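Local coordinates for Lmo0135 protein (Listeria monocytogenes EGD-e, PDB 5ISU), which is the substrate-binding protein of an ABC transporter, CtaP, and probably takes part in the uptake of peptides, at residues K215-A220 against N230-Q235; A223-E228 against E243-V248; I250-E255 against N469-L474; P254-S259 against P486-M491. One frame throughout, in Å; residues are numbered along the deposited sequence.

Contact 1. Residues K215-A220 against N230-Q235; sequences KDQNAA and NLKSIQ
K232 and A220 make the apolar part of this contact. The methyl of A220 faces the strand, and K232 CE rests on A220 CB at 3.5 Å. The lysine chain leaves the backbone with CG between N and the carbonyl carbon (chi1 66°). Two bends near its end then turn the ammonium group back toward its own strand.

The polar part is centred on K232 NZ. It donates to the carbonyl of the next residue, S233 O, at 2.9 Å, from a position tilted 23° out of the carbonyl plane. OD1 of N221, the residue after A220, is a second acceptor. The carboxamide of Q217 comes in beside the same nitrogen, with CD 3.9 Å from K232 NZ; the two side chains slide past each other in opposite directions.

This is helix-on-sheet packing in an alpha/beta lobe. Helix 217-225 follows strand 208-213 and leads to strand 231-233, which is paired with strand 462-475. D216 caps the start of the helix, its OD1 accepting from A219 N at 2.9 Å through the anti lone pair. At the margin the Q235 chain passes near the Q217 carboxamide.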
loop_
_atom_site.group_PDB
_atom_site.type_symbol
_atom_site.label_atom_id
_atom_site.label_comp_id
_atom_site.label_asym_id
_atom_site.label_seq_id
_atom_site.Cartn_x
_atom_site.Cartn_y
_atom_site.Cartn_z
ATOM N N LYS A 215 -1.812 12.858 -17.406
ATOM C CA LYS A 215 -0.610 13.053 -16.591
ATOM C C LYS A 215 -0.498 14.454 -15.956
ATOM O O LYS A 215 -0.387 14.578 -14.735
ATOM C CB LYS A 215 0.594 12.779 -17.502
ATOM C CG LYS A 215 1.951 12.645 -16.835
ATOM C CD LYS A 215 2.967 12.163 -17.870
ATOM C CE LYS A 215 4.350 11.949 -17.284
ATOM N NZ LYS A 215 4.968 13.217 -16.822
ATOM N N ASP A 216 -0.550 15.501 -16.780
ATOM C CA ASP A 216 -0.437 16.888 -16.282
ATOM C C ASP A 216 -1.590 17.253 -15.330
ATOM O O ASP A 216 -2.759 17.265 -15.728
ATOM C CB ASP A 216 -0.355 17.869 -17.460
ATOM C CG ASP A 216 0.001 19.292 -17.025
ATOM O OD1 ASP A 216 -0.896 20.022 -16.548
ATOM O OD2 ASP A 216 1.170 19.697 -17.224
ATOM N N GLN A 217 -1.251 17.553 -14.078
ATOM C CA GLN A 217 -2.263 17.883 -13.057
ATOM C C GLN A 217 -2.989 19.209 -13.293
ATOM O O GLN A 217 -4.171 19.303 -12.994
ATOM C CB GLN A 217 -1.666 17.824 -11.642
ATOM C CG GLN A 217 -1.302 16.401 -11.225
ATOM C CD GLN A 217 -2.531 15.523 -10.985
ATOM O OE1 GLN A 217 -2.922 14.721 -11.846
ATOM N NE2 GLN A 217 -3.176 15.719 -9.833
ATOM N N ASN A 218 -2.298 20.228 -13.808
ATOM C CA ASN A 218 -2.989 21.495 -14.123
ATOM C C ASN A 218 -4.074 21.216 -15.167
ATOM O O ASN A 218 -5.216 21.633 -14.995
ATOM C CB ASN A 218 -2.032 22.612 -14.567
ATOM C CG ASN A 218 -1.369 23.339 -13.393
ATOM O OD1 ASN A 218 -1.822 23.254 -12.251
ATOM N ND2 ASN A 218 -0.327 24.092 -13.682
ATOM N N ALA A 219 -3.724 20.433 -16.188
ATOM C CA ALA A 219 -4.667 20.043 -17.219
ATOM C C ALA A 219 -5.759 19.122 -16.669
ATOM O O ALA A 219 -6.940 19.248 -17.025
ATOM C CB ALA A 219 -3.938 19.349 -18.357
ATOM N N ALA A 220 -5.373 18.192 -15.814
ATOM C CA ALA A 220 -6.341 17.244 -15.262
ATOM C C ALA A 220 -7.371 17.954 -14.387
ATOM O O ALA A 220 -8.552 17.640 -14.449
ATOM C CB ALA A 220 -5.633 16.148 -14.474
ATOM N N ASN A 230 -14.859 13.372 -13.758
ATOM C CA ASN A 230 -15.792 13.449 -12.628
ATOM C C ASN A 230 -15.179 13.104 -11.268
ATOM O O ASN A 230 -15.732 13.483 -10.239
ATOM C CB ASN A 230 -16.927 12.460 -12.857
ATOM C CG ASN A 230 -17.696 12.727 -14.130
ATOM O OD1 ASN A 230 -17.734 11.881 -15.023
ATOM N ND2 ASN A 230 -18.281 13.916 -14.237
ATOM N N LEU A 231 -14.056 12.383 -11.278
ATOM C CA LEU A 231 -13.421 11.885 -10.062
ATOM C C LEU A 231 -11.930 11.661 -10.260
ATOM O O LEU A 231 -11.513 11.142 -11.279
ATOM C CB LEU A 231 -14.061 10.527 -9.654
ATOM C CG LEU A 231 -13.312 9.676 -8.589
ATOM C CD1 LEU A 231 -13.185 10.418 -7.269
ATOM C CD2 LEU A 231 -13.983 8.322 -8.374
ATOM N N LYS A 232 -11.137 12.078 -9.290
ATOM C CA LYS A 232 -9.692 11.881 -9.348
ATOM C C LYS A 232 -9.053 12.206 -8.015
ATOM O O LYS A 232 -9.654 12.855 -7.151
ATOM C CB LYS A 232 -9.051 12.813 -10.396
ATOM C CG LYS A 232 -9.169 14.295 -10.029
ATOM C CD LYS A 232 -8.797 15.242 -11.156
ATOM C CE LYS A 232 -7.340 15.140 -11.550
ATOM N NZ LYS A 232 -6.403 15.524 -10.459
ATOM N N SER A 233 -7.805 11.789 -7.896
ATOM C CA SER A 233 -6.959 12.111 -6.767
ATOM C C SER A 233 -6.390 13.523 -6.963
ATOM O O SER A 233 -6.090 13.930 -8.084
ATOM C CB SER A 233 -5.815 11.117 -6.690
ATOM O OG SER A 233 -6.342 9.805 -6.525
ATOM N N ILE A 234 -6.232 14.241 -5.855
ATOM C CA ILE A 234 -5.735 15.603 -5.831
ATOM C C ILE A 234 -4.502 15.673 -4.930
ATOM O O ILE A 234 -4.442 15.001 -3.911
ATOM C CB ILE A 234 -6.811 16.558 -5.233
ATOM C CG1 ILE A 234 -8.150 16.408 -5.953
ATOM C CG2 ILE A 234 -6.358 18.013 -5.266
ATOM C CD1 ILE A 234 -8.091 16.627 -7.452
ATOM N N GLN A 235 -3.513 16.476 -5.314
ATOM C CA GLN A 235 -2.343 16.683 -4.478
ATOM C C GLN A 235 -2.727 17.751 -3.452
ATOM O O GLN A 235 -3.542 18.642 -3.754
ATOM C CB GLN A 235 -1.145 17.112 -5.316
ATOM C CG GLN A 235 -0.813 16.108 -6.402
ATOM C CD GLN A 235 -0.622 14.717 -5.832
ATOM O OE1 GLN A 235 -1.444 13.824 -6.057
ATOM N NE2 GLN A 235 0.402 14.554 -5.005
#

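Contact 2. Residues A223-E228 against E243-V248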
loop_
_atom_site.group_PDB
_atom_site.type_symbol
_atom_site.label_atom_id
_atom_site.label_comp_id
_atom_site.label_asym_id
_atom_site.label_seq_id
_atom_site.Cartn_x
_atom_site.Cartn_y
_atom_site.Cartn_z
ATOM N N ALA A 223 -9.790 19.757 -16.480
ATOM C CA ALA A 223 -10.748 18.805 -17.060
ATOM C C ALA A 223 -11.855 18.498 -16.035
ATOM O O ALA A 223 -13.033 18.379 -16.386
ATOM C CB ALA A 223 -10.047 17.524 -17.508
ATOM N N LEU A 224 -11.456 18.408 -14.774
ATOM C CA LEU A 224 -12.374 18.164 -13.683
ATOM C C LEU A 224 -13.352 19.330 -13.525
ATOM O O LEU A 224 -14.544 19.129 -13.350
ATOM C CB LEU A 224 -11.592 17.941 -12.372
ATOM C CG LEU A 224 -12.427 17.887 -11.094
ATOM C CD1 LEU A 224 -13.334 16.663 -11.119
ATOM C CD2 LEU A 224 -11.512 17.895 -9.880
ATOM N N GLN A 225 -12.820 20.542 -13.561
ATOM C CA GLN A 225 -13.624 21.753 -13.462
ATOM C C GLN A 225 -14.659 21.841 -14.584
ATOM O O GLN A 225 -15.818 22.211 -14.332
ATOM C CB GLN A 225 -12.712 22.981 -13.502
ATOM C CG GLN A 225 -13.436 24.315 -13.593
ATOM C CD GLN A 225 -12.473 25.488 -13.722
ATOM O OE1 GLN A 225 -11.305 25.413 -13.319
ATOM N NE2 GLN A 225 -12.964 26.582 -14.270
ATOM N N ASN A 226 -14.251 21.496 -15.809
ATOM C CA ASN A 226 -15.155 21.546 -16.977
ATOM C C ASN A 226 -16.050 20.300 -17.161
ATOM O O ASN A 226 -16.665 20.146 -18.204
ATOM C CB ASN A 226 -14.339 21.783 -18.257
ATOM C CG ASN A 226 -13.507 23.056 -18.198
ATOM O OD1 ASN A 226 -13.716 23.917 -17.342
ATOM N ND2 ASN A 226 -12.537 23.166 -19.100
ATOM N N GLY A 227 -16.089 19.399 -16.179
ATOM C CA GLY A 227 -16.924 18.194 -16.272
ATOM C C GLY A 227 -16.463 17.098 -17.229
ATOM O O GLY A 227 -17.239 16.191 -17.539
ATOM N N GLU A 228 -15.221 17.184 -17.715
ATOM C CA GLU A 228 -14.649 16.168 -18.625
ATOM C C GLU A 228 -14.080 14.980 -17.821
ATOM O O GLU A 228 -13.817 13.916 -18.381
ATOM C CB GLU A 228 -13.597 16.810 -19.522
ATOM C CG GLU A 228 -14.218 17.873 -20.442
ATOM C CD GLU A 228 -13.222 18.824 -21.083
ATOM O OE1 GLU A 228 -12.021 18.727 -20.776
ATOM O OE2 GLU A 228 -13.656 19.696 -21.881
ATOM N N GLU A 243 -11.304 22.978 -5.174
ATOM C CA GLU A 243 -12.514 23.101 -4.356
ATOM C C GLU A 243 -13.342 24.353 -4.715
ATOM O O GLU A 243 -14.564 24.294 -4.742
ATOM C CB GLU A 243 -12.177 23.075 -2.860
ATOM C CG GLU A 243 -13.400 22.976 -1.954
ATOM C CD GLU A 243 -13.047 22.745 -0.492
ATOM O OE1 GLU A 243 -12.002 23.272 -0.027
ATOM O OE2 GLU A 243 -13.816 22.020 0.197
ATOM N N LYS A 244 -12.674 25.464 -5.008
ATOM C CA LYS A 244 -13.364 26.715 -5.372
ATOM C C LYS A 244 -13.596 26.885 -6.881
ATOM O O LYS A 244 -14.337 27.778 -7.285
ATOM C CB LYS A 244 -12.601 27.919 -4.800
ATOM C CG LYS A 244 -12.653 27.973 -3.270
ATOM C CD LYS A 244 -11.818 29.091 -2.649
ATOM C CE LYS A 244 -10.321 28.840 -2.788
ATOM N NZ LYS A 244 -9.515 29.895 -2.108
ATOM N N ALA A 245 -12.996 26.015 -7.698
ATOM C CA ALA A 245 -13.128 26.091 -9.166
ATOM C C ALA A 245 -14.465 25.552 -9.721
ATOM O O ALA A 245 -14.945 26.042 -10.739
ATOM C CB ALA A 245 -11.949 25.400 -9.850
ATOM N N SER A 246 -15.039 24.536 -9.077
ATOM C CA SER A 246 -16.331 23.974 -9.522
ATOM C C SER A 246 -17.041 23.275 -8.365
ATOM O O SER A 246 -16.554 23.287 -7.233
ATOM C CB SER A 246 -16.149 22.995 -10.700
ATOM O OG SER A 246 -15.483 21.803 -10.310
ATOM N N ALA A 247 -18.197 22.678 -8.652
ATOM C CA ALA A 247 -18.952 21.967 -7.632
ATOM C C ALA A 247 -18.379 20.557 -7.445
ATOM O O ALA A 247 -18.704 19.649 -8.192
ATOM C CB ALA A 247 -20.432 21.913 -7.995
ATOM N N VAL A 248 -17.492 20.409 -6.465
ATOM C CA VAL A 248 -16.894 19.117 -6.136
ATOM C C VAL A 248 -16.822 18.940 -4.625
ATOM O O VAL A 248 -16.628 19.902 -3.876
ATOM C CB VAL A 248 -15.450 18.937 -6.686
ATOM C CG1 VAL A 248 -15.407 19.064 -8.206
ATOM C CG2 VAL A 248 -14.484 19.916 -6.027
#
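Q225 and S246 bring two helix ends together, and their CA atoms are 5.3 Å apart. Helix 217-225 stops here in a Schellman motif. E228 N bonds back to A223 O at 2.8 Å, and G227 N to L224 O at 3.2 Å. G227 is the C-prime residue and has positive phi (73°). Helix 239-245 ends alongside, and the chain then runs through S246 and A247 into strand 248-263.

The close part of the contact lies at S246. Its CB and OG sit against the backbone of Q225. The serine hydroxyl stands between its own backbone N and carbonyl carbon (chi1 69°), which leaves S246 OG beside Q225 CA at 3.7 Å. Further in, the buried L224 meets V248 through one branch of its side chain, L224 CD1 lying 4.3 Å from V248 CG1. No hydrogen bond joins the two segments; the atoms meet by packing.

The outer side is looser and faces solvent. The Schellman turn lies on this exposed side, and its residues N226, G227 and E228 make no contact with 243-248. The helix of the second segment carries a salt bridge of its own, between E243 and R239 one turn earlier. Q225 lies at the exposed margin. It is stretched out beyond CG and passes along A245, its CG 3.7 Å from A245 O. The extended chain carries the amide to the alanine methyl, where Q225 OE1 stands 3.5 Å from A245 CB.

Contact 3. Residues I250-E255 against N469-L474; sequences IITYPE and NAVLAL
Y253 turns its ring to the neighbouring strand because CG sits between its backbone N and carbonyl carbon (chi1 56°). V471 has CG1 opposite its backbone N (chi1 -175°), which sets this methyl against I250 CG2 at 3.6 Å.

The tyrosine side of the sheet carries I251, Y253, A470 and L472. L472 CG lies at the edge of the ring, near its plane, 3.5 Å from Y253 OH. A470 O stands over one ring face, and A470 CB is 3.8 Å from Y253 CZ. The other side carries I250, T252, V471 and A473; there I250 CD1 touches A473 CB.

The two strands run antiparallel with a strong twist, 143° between their directions. I251 and L472 form one hydrogen-bonded pair, with I251 N to L472 O at 2.8 Å; Y253 and A470 form the next. Strands 248-263 and 462-475 are both long, consistent with the paired strands that link the two lobes in solute-binding proteins of this family.

Polar groups gather at the P254 end. T252 OG1 bonds to E297 OE2, and N469 ND2 to E297 O. E255 OE1 forms a salt bridge with R39. E255 OE2 accepts from a water at 2.8 Å, which also donates to N469 O at 3.2 Å. The same carboxylate oxygen presses on A470 CB at 3.3 Å.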
loop_
_atom_site.group_PDB
_atom_site.type_symbol
_atom_site.label_atom_id
_atom_site.label_comp_id
_atom_site.label_asym_id
_atom_site.label_seq_id
_atom_site.Cartn_x
_atom_site.Cartn_y
_atom_site.Cartn_z
ATOM N N ILE A 250 -14.678 17.368 -1.660
ATOM C CA ILE A 250 -13.327 16.930 -1.395
ATOM C C ILE A 250 -13.386 15.917 -0.279
ATOM O O ILE A 250 -14.008 16.172 0.748
ATOM C CB ILE A 250 -12.428 18.097 -0.991
ATOM C CG1 ILE A 250 -12.391 19.147 -2.112
ATOM C CG2 ILE A 250 -11.025 17.607 -0.666
ATOM C CD1 ILE A 250 -11.896 18.611 -3.439
ATOM N N ILE A 251 -12.752 14.764 -0.493
ATOM C CA ILE A 251 -12.742 13.688 0.489
ATOM C C ILE A 251 -11.299 13.395 0.889
ATOM O O ILE A 251 -10.455 13.151 0.032
ATOM C CB ILE A 251 -13.348 12.397 -0.084
ATOM C CG1 ILE A 251 -14.639 12.690 -0.853
ATOM C CG2 ILE A 251 -13.612 11.411 1.040
ATOM C CD1 ILE A 251 -15.160 11.510 -1.640
ATOM N N THR A 252 -11.054 13.402 2.192
ATOM C CA THR A 252 -9.748 13.154 2.777
ATOM C C THR A 252 -9.860 11.934 3.704
ATOM O O THR A 252 -10.710 11.899 4.579
ATOM C CB THR A 252 -9.285 14.379 3.564
ATOM O OG1 THR A 252 -9.182 15.497 2.671
ATOM C CG2 THR A 252 -7.925 14.126 4.226
ATOM N N TYR A 253 -8.980 10.957 3.505
ATOM C CA TYR A 253 -9.013 9.701 4.244
ATOM C C TYR A 253 -7.589 9.120 4.377
ATOM O O TYR A 253 -6.715 9.452 3.579
ATOM C CB TYR A 253 -9.923 8.724 3.495
ATOM C CG TYR A 253 -9.494 8.528 2.050
ATOM C CD1 TYR A 253 -9.803 9.470 1.087
ATOM C CD2 TYR A 253 -8.754 7.414 1.665
ATOM C CE1 TYR A 253 -9.395 9.323 -0.217
ATOM C CE2 TYR A 253 -8.345 7.244 0.351
ATOM C CZ TYR A 253 -8.670 8.195 -0.588
ATOM O OH TYR A 253 -8.251 8.045 -1.885
ATOM N N PRO A 254 -7.350 8.264 5.386
ATOM C CA PRO A 254 -5.994 7.731 5.527
ATOM C C PRO A 254 -5.573 6.844 4.371
ATOM O O PRO A 254 -6.373 6.079 3.873
ATOM C CB PRO A 254 -6.058 6.932 6.847
ATOM C CG PRO A 254 -7.241 7.486 7.586
ATOM C CD PRO A 254 -8.222 7.820 6.494
ATOM N N GLU A 255 -4.339 6.996 3.906
ATOM C CA GLU A 255 -3.833 6.146 2.820
ATOM C C GLU A 255 -2.976 5.017 3.380
ATOM O O GLU A 255 -2.434 4.219 2.616
ATOM C CB GLU A 255 -3.061 6.949 1.764
ATOM C CG GLU A 255 -2.789 6.137 0.485
ATOM C CD GLU A 255 -2.675 6.982 -0.781
ATOM O OE1 GLU A 255 -3.190 6.533 -1.837
ATOM O OE2 GLU A 255 -2.133 8.112 -0.719
ATOM N N ASN A 469 -2.455 11.080 4.480
ATOM C CA ASN A 469 -3.817 10.931 3.951
ATOM C C ASN A 469 -3.770 11.177 2.458
ATOM O O ASN A 469 -2.868 11.815 1.968
ATOM C CB ASN A 469 -4.784 11.935 4.588
ATOM C CG ASN A 469 -4.917 11.756 6.083
ATOM O OD1 ASN A 469 -4.861 10.640 6.603
ATOM N ND2 ASN A 469 -5.089 12.863 6.787
ATOM N N ALA A 470 -4.709 10.594 1.736
ATOM C CA ALA A 470 -4.859 10.827 0.307
ATOM C C ALA A 470 -6.089 11.730 0.193
ATOM O O ALA A 470 -6.872 11.852 1.148
ATOM C CB ALA A 470 -5.072 9.527 -0.429
ATOM N N VAL A 471 -6.253 12.359 -0.970
ATOM C CA VAL A 471 -7.376 13.283 -1.216
ATOM C C VAL A 471 -8.013 13.017 -2.572
ATOM O O VAL A 471 -7.300 12.842 -3.569
ATOM C CB VAL A 471 -6.905 14.755 -1.199
ATOM C CG1 VAL A 471 -8.085 15.702 -1.324
ATOM C CG2 VAL A 471 -6.144 15.062 0.081
ATOM N N LEU A 472 -9.343 12.977 -2.592
ATOM C CA LEU A 472 -10.116 12.814 -3.812
ATOM C C LEU A 472 -11.039 14.001 -4.010
ATOM O O LEU A 472 -11.524 14.606 -3.046
ATOM C CB LEU A 472 -11.058 11.622 -3.724
ATOM C CG LEU A 472 -10.464 10.244 -3.562
ATOM C CD1 LEU A 472 -11.600 9.277 -3.278
ATOM C CD2 LEU A 472 -9.654 9.850 -4.792
ATOM N N ALA A 473 -11.345 14.261 -5.273
ATOM C CA ALA A 473 -12.313 15.258 -5.646
ATOM C C ALA A 473 -13.357 14.491 -6.454
ATOM O O ALA A 473 -13.011 13.794 -7.414
ATOM C CB ALA A 473 -11.675 16.357 -6.472
ATOM N N LEU A 474 -14.616 14.599 -6.036
ATOM C CA LEU A 474 -15.742 13.923 -6.685
ATOM C C LEU A 474 -16.809 14.943 -7.081
ATOM O O LEU A 474 -17.336 15.628 -6.220
ATOM C CB LEU A 474 -16.382 12.905 -5.727
ATOM C CG LEU A 474 -17.656 12.216 -6.242
ATOM C CD1 LEU A 474 -17.310 11.446 -7.503
ATOM C CD2 LEU A 474 -18.320 11.277 -5.229
HETATM O O HOH W 1 -0.586 9.902 0.829
#

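Contact 4. Residues P254-S259 against P486-M491; sequences PENRLS and PQPVTM
N256 and P488 meet at a slant, the amide of the asparagine lying against CG of the proline ring. N256 ND2 is 3.5 Å from P488 CG. N256 has a left-handed backbone (phi 56°), unusual in a strand, and its CB points toward the proline. The ring also lies against the backbone before N256: P488 CB is 3.5 Å from E255 O, and P488 CG is 3.8 Å from P254 O.

P488 sits in the tight loop of a small hairpin whose first strand, 486-487, is weakly bonded; the second is 491-492. Through this loop the hairpin rests against strand 248-263. T490 N bonds to P488 O at 2.9 Å across V489, whose backbone angles fit a classic gamma turn. Q487 N bonds to M491 O at 2.9 Å and closes the loop. Q487 NE2 also donates to T490 OG1, with the hydroxyl 21° out of the amide plane.

No hydrogen bond crosses between the two segments. V489 presents its backbone rather than its side chain. E255 OE1, held in its salt bridge with R39, is 3.6 Å from V489 N. V489 CB points away, and the valine packs on L42 of helix 39-48.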
loop_
_atom_site.group_PDB
_atom_site.type_symbol
_atom_site.label_atom_id
_atom_site.label_comp_id
_atom_site.label_asym_id
_atom_site.label_seq_id
_atom_site.Cartn_x
_atom_site.Cartn_y
_atom_site.Cartn_z
ATOM N N PRO A 254 -7.350 8.264 5.386
ATOM C CA PRO A 254 -5.994 7.731 5.527
ATOM C C PRO A 254 -5.573 6.844 4.371
ATOM O O PRO A 254 -6.373 6.079 3.873
ATOM C CB PRO A 254 -6.058 6.932 6.847
ATOM C CG PRO A 254 -7.241 7.486 7.586
ATOM C CD PRO A 254 -8.222 7.820 6.494
ATOM N N GLU A 255 -4.339 6.996 3.906
ATOM C CA GLU A 255 -3.833 6.146 2.820
ATOM C C GLU A 255 -2.976 5.017 3.380
ATOM O O GLU A 255 -2.434 4.219 2.616
ATOM C CB GLU A 255 -3.061 6.949 1.764
ATOM C CG GLU A 255 -2.789 6.137 0.485
ATOM C CD GLU A 255 -2.675 6.982 -0.781
ATOM O OE1 GLU A 255 -3.190 6.533 -1.837
ATOM O OE2 GLU A 255 -2.133 8.112 -0.719
ATOM N N ASN A 256 -2.895 4.934 4.709
ATOM C CA ASN A 256 -2.067 3.936 5.393
ATOM C C ASN A 256 -0.618 4.016 4.932
ATOM O O ASN A 256 0.081 3.013 4.870
ATOM C CB ASN A 256 -2.627 2.522 5.223
ATOM C CG ASN A 256 -3.978 2.342 5.882
ATOM O OD1 ASN A 256 -4.348 3.061 6.796
ATOM N ND2 ASN A 256 -4.702 1.357 5.434
ATOM N N ARG A 257 -0.179 5.222 4.591
ATOM C CA ARG A 257 1.180 5.421 4.163
ATOM C C ARG A 257 2.007 6.050 5.281
ATOM O O ARG A 257 1.565 7.011 5.918
ATOM C CB ARG A 257 1.233 6.315 2.935
ATOM C CG ARG A 257 2.649 6.603 2.457
ATOM C CD ARG A 257 2.664 7.399 1.169
ATOM N NE ARG A 257 4.033 7.657 0.684
ATOM C CZ ARG A 257 4.827 8.652 1.095
ATOM N NH1 ARG A 257 6.045 8.787 0.566
ATOM N NH2 ARG A 257 4.433 9.512 2.037
ATOM N N LEU A 258 3.176 5.471 5.539
ATOM C CA LEU A 258 4.128 6.059 6.451
ATOM C C LEU A 258 5.177 6.808 5.614
ATOM O O LEU A 258 5.736 6.253 4.682
ATOM C CB LEU A 258 4.851 5.006 7.304
ATOM C CG LEU A 258 6.058 5.579 8.061
ATOM C CD1 LEU A 258 5.651 6.585 9.136
ATOM C CD2 LEU A 258 6.944 4.497 8.662
ATOM N N SER A 259 5.409 8.068 5.944
ATOM C CA SER A 259 6.465 8.890 5.341
ATOM C C SER A 259 7.561 8.845 6.389
ATOM O O SER A 259 7.280 9.098 7.571
ATOM C CB SER A 259 5.993 10.323 5.155
ATOM O OG SER A 259 7.054 11.179 4.746
ATOM N N PRO A 486 -14.123 5.234 0.594
ATOM C CA PRO A 486 -12.798 5.639 0.144
ATOM C C PRO A 486 -11.758 4.724 0.780
ATOM O O PRO A 486 -11.922 4.312 1.935
ATOM C CB PRO A 486 -12.668 7.058 0.672
ATOM C CG PRO A 486 -14.084 7.552 0.780
ATOM C CD PRO A 486 -14.868 6.346 1.208
ATOM N N GLN A 487 -10.729 4.339 0.046
ATOM C CA GLN A 487 -9.725 3.464 0.659
ATOM C C GLN A 487 -8.386 3.658 0.006
ATOM O O GLN A 487 -8.311 4.170 -1.114
ATOM C CB GLN A 487 -10.137 1.991 0.556
ATOM C CG GLN A 487 -9.985 1.414 -0.834
ATOM C CD GLN A 487 -10.239 -0.072 -0.907
ATOM O OE1 GLN A 487 -10.868 -0.644 -0.039
ATOM N NE2 GLN A 487 -9.787 -0.696 -1.993
ATOM N N PRO A 488 -7.316 3.204 0.670
ATOM C CA PRO A 488 -5.985 3.368 0.105
ATOM C C PRO A 488 -5.856 2.820 -1.312
ATOM O O PRO A 488 -6.558 1.867 -1.675
ATOM C CB PRO A 488 -5.111 2.548 1.054
ATOM C CG PRO A 488 -5.847 2.596 2.348
ATOM C CD PRO A 488 -7.279 2.492 1.965
ATOM N N VAL A 489 -4.996 3.464 -2.097
ATOM C CA VAL A 489 -4.643 3.088 -3.471
ATOM C C VAL A 489 -5.708 3.230 -4.579
ATOM O O VAL A 489 -5.507 3.977 -5.530
ATOM C CB VAL A 489 -4.085 1.624 -3.561
ATOM C CG1 VAL A 489 -3.554 1.325 -4.961
ATOM C CG2 VAL A 489 -2.976 1.380 -2.539
ATOM N N THR A 490 -6.803 2.489 -4.466
ATOM C CA THR A 490 -7.816 2.401 -5.520
ATOM C C THR A 490 -8.917 3.430 -5.518
ATOM O O THR A 490 -9.849 3.306 -6.300
ATOM C CB THR A 490 -8.520 1.048 -5.427
ATOM O OG1 THR A 490 -9.375 1.030 -4.272
ATOM C CG2 THR A 490 -7.478 -0.089 -5.337
ATOM N N MET A 491 -8.807 4.428 -4.647
ATOM C CA MET A 491 -9.809 5.498 -4.467
ATOM C C MET A 491 -11.006 4.965 -3.730
ATOM O O MET A 491 -11.253 5.379 -2.615
ATOM C CB MET A 491 -10.242 6.197 -5.760
ATOM C CG MET A 491 -9.106 6.815 -6.540
ATOM S SD MET A 491 -9.756 7.587 -8.027
ATOM C CE MET A 491 -8.245 7.996 -8.877
#

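Overall arrangement
Contacts 1 and 3 each touch all the others. Contact 3 shares P254 and E255 with contact 4, and their centres are 9 Å apart. The hairpin of contact 4 lies over the tyrosine side of the sheet, with Y253 CG 3.8 Å from P486 CB. Contact 1 extends the same sheet on the far edge of strand 462-475: I234 N is 2.9 Å from V471 O. Contacts 1 and 2 use helix 217-225 in turn, and L224 packs on both K232 and A473. Contact 2 does not touch contact 4; their nearest atoms are about 10 Å apart. The four contacts thus run from a surface helix pair, through the sheet, toward the centre of the chain.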